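Local coordinates for protein HIRA (Homo sapiens, PDB 5YJE) that cooperates with ASF1A to promote replication-independent chromatin assembly as the trimerizing subunit of an H3.3 histone chaperone complex, at residues D199-C204 against W212-D217. Residues are numbered along the deposited sequence; the frame is centred on the assembly and turned at random.
Sequences DGKAYC and WNLVSD
C204 O takes the N-H of N213, with N213 N at 2.8 Å, and the CA-H of W212 also closes on that oxygen. C204 N returns the bond to N213 O, and the two make an antiparallel hydrogen-bonded pair in the hairpin of strands 201-206 and 211-217, the last two strands of a four-stranded sheet in the trimerizing C-terminal part of HIRA. Farther along, the pairing slips by one residue: V215 and S216 both face A202, a classic beta bulge. A202 O accepts from V215 N at 3.1 Å, while A202 N gives a nearly straight bond to S216 O, with an N-H...O angle of 172°.

On the sheet face that carries K201, Y203, L214 and D217, L214 lays CD1 over the tyrosine ring, 4.0 Å from its centroid, a CH-pi contact set off toward the rim. With CG of L214 anti to its own main-chain nitrogen (chi1 -177°), CD1 swings toward the other strand, over the Y203 ring and to 3.5 Å from A202 O. K201 and D217 run side by side, CE of the lysine 3.5 Å from OD2 of the aspartate; NZ of K201 stays 4.5 Å from OD2 of D217, beyond a salt bridge, so any attraction is probably modest. Where the strand starts, D199 OD1 accepts from K201 N in an Asx turn.

The other face, with A202, C204 and S216, is covered by helices 243-247 and 266-286. At strand 211-217, outermost in this chain's sheet, the sheet runs on into a second subunit, whose strand pairs with W212 and N213; M114 of that subunit packs on L214. Beneath helix 266-286, SG of C204 meets CG1 of V215 at 3.7 Å.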
loop_
_atom_site.group_PDB
_atom_site.type_symbol
_atom_site.label_atom_id
_atom_site.label_comp_id
_atom_site.label_asym_id
_atom_site.label_seq_id
_atom_site.Cartn_x
_atom_site.Cartn_y
_atom_site.Cartn_z
ATOM N N ASP B 199 0.361 -4.301 31.338
ATOM C CA ASP B 199 0.662 -5.700 31.622
ATOM C C ASP B 199 2.090 -6.100 31.224
ATOM O O ASP B 199 2.433 -7.282 31.298
ATOM C CB ASP B 199 -0.368 -6.604 30.933
ATOM C CG ASP B 199 -0.167 -6.699 29.426
ATOM O OD1 ASP B 199 0.565 -5.866 28.845
ATOM O OD2 ASP B 199 -0.782 -7.595 28.805
ATOM N N GLY B 200 2.936 -5.154 30.821
ATOM C CA GLY B 200 4.281 -5.479 30.393
ATOM C C GLY B 200 4.441 -5.719 28.903
ATOM O O GLY B 200 5.579 -5.779 28.419
ATOM N N LYS B 201 3.350 -5.863 28.163
ATOM C CA LYS B 201 3.453 -6.107 26.732
ATOM C C LYS B 201 3.579 -4.798 25.967
ATOM O O LYS B 201 2.932 -3.796 26.289
ATOM C CB LYS B 201 2.255 -6.906 26.219
ATOM C CG LYS B 201 2.254 -8.351 26.700
ATOM C CD LYS B 201 1.038 -9.116 26.209
ATOM C CE LYS B 201 1.252 -10.621 26.353
ATOM N NZ LYS B 201 0.007 -11.334 26.778
ATOM N N ALA B 202 4.456 -4.809 24.977
ATOM C CA ALA B 202 4.641 -3.701 24.058
ATOM C C ALA B 202 4.427 -4.183 22.627
ATOM O O ALA B 202 4.981 -5.215 22.210
ATOM C CB ALA B 202 6.027 -3.099 24.222
ATOM N N TYR B 203 3.610 -3.448 21.888
ATOM C CA TYR B 203 3.330 -3.740 20.491
ATOM C C TYR B 203 3.783 -2.552 19.666
ATOM O O TYR B 203 3.491 -1.403 20.010
ATOM C CB TYR B 203 1.845 -3.987 20.241
ATOM C CG TYR B 203 1.256 -5.147 20.995
ATOM C CD1 TYR B 203 0.751 -4.996 22.294
ATOM C CD2 TYR B 203 1.203 -6.404 20.407
ATOM C CE1 TYR B 203 0.202 -6.080 22.962
ATOM C CE2 TYR B 203 0.672 -7.472 21.054
ATOM C CZ TYR B 203 0.176 -7.323 22.324
ATOM O OH TYR B 203 -0.343 -8.439 22.932
ATOM N N CYS B 204 4.483 -2.817 18.585
ATOM C CA CYS B 204 4.796 -1.761 17.655
ATOM C C CYS B 204 4.153 -2.119 16.324
ATOM O O CYS B 204 3.877 -3.299 16.055
ATOM C CB CYS B 204 6.304 -1.578 17.526
ATOM S SG CYS B 204 7.012 -2.707 16.370
ATOM N N TRP B 212 0.640 -5.232 13.702
ATOM C CA TRP B 212 1.027 -5.121 15.097
ATOM C C TRP B 212 1.955 -6.278 15.454
ATOM O O TRP B 212 1.640 -7.448 15.191
ATOM C CB TRP B 212 -0.212 -5.130 15.964
ATOM C CG TRP B 212 -0.968 -3.860 15.832
ATOM C CD1 TRP B 212 -2.199 -3.689 15.272
ATOM C CD2 TRP B 212 -0.527 -2.558 16.251
ATOM N NE1 TRP B 212 -2.561 -2.362 15.331
ATOM C CE2 TRP B 212 -1.553 -1.648 15.925
ATOM C CE3 TRP B 212 0.639 -2.076 16.871
ATOM C CZ2 TRP B 212 -1.454 -0.279 16.200
ATOM C CZ3 TRP B 212 0.735 -0.731 17.153
ATOM C CH2 TRP B 212 -0.312 0.161 16.815
ATOM N N ASN B 213 3.110 -5.948 16.029
ATOM C CA ASN B 213 4.109 -6.931 16.416
ATOM C C ASN B 213 4.444 -6.808 17.892
ATOM O O ASN B 213 4.729 -5.712 18.380
ATOM C CB ASN B 213 5.390 -6.792 15.604
ATOM C CG ASN B 213 5.144 -6.925 14.128
ATOM O OD1 ASN B 213 5.144 -5.936 13.399
ATOM N ND2 ASN B 213 4.892 -8.146 13.679
ATOM N N LEU B 214 4.451 -7.945 18.581
ATOM C CA LEU B 214 4.875 -8.034 19.973
ATOM C C LEU B 214 6.396 -7.999 20.041
ATOM O O LEU B 214 7.063 -8.963 19.664
ATOM C CB LEU B 214 4.340 -9.316 20.600
ATOM C CG LEU B 214 4.658 -9.465 22.078
ATOM C CD1 LEU B 214 3.819 -8.468 22.902
ATOM C CD2 LEU B 214 4.416 -10.903 22.503
ATOM N N VAL B 215 6.950 -6.897 20.536
ATOM C CA VAL B 215 8.393 -6.711 20.608
ATOM C C VAL B 215 8.906 -6.769 22.029
ATOM O O VAL B 215 10.111 -6.618 22.247
ATOM C CB VAL B 215 8.812 -5.378 19.954
ATOM C CG1 VAL B 215 8.392 -5.375 18.517
ATOM C CG2 VAL B 215 8.177 -4.184 20.699
ATOM N N SER B 216 8.028 -6.938 23.008
ATOM C CA SER B 216 8.429 -6.999 24.402
ATOM C C SER B 216 7.252 -7.502 25.222
ATOM O O SER B 216 6.089 -7.241 24.891
ATOM C CB SER B 216 8.892 -5.632 24.916
ATOM O OG SER B 216 9.068 -5.676 26.324
ATOM N N ASP B 217 7.575 -8.220 26.297
ATOM C CA ASP B 217 6.559 -8.859 27.131
ATOM C C ASP B 217 7.225 -9.245 28.457
ATOM O O ASP B 217 7.796 -10.326 28.569
ATOM C CB ASP B 217 5.966 -10.056 26.414
ATOM C CG ASP B 217 4.979 -10.831 27.262
ATOM O OD1 ASP B 217 4.659 -10.392 28.387
ATOM O OD2 ASP B 217 4.501 -11.884 26.780
#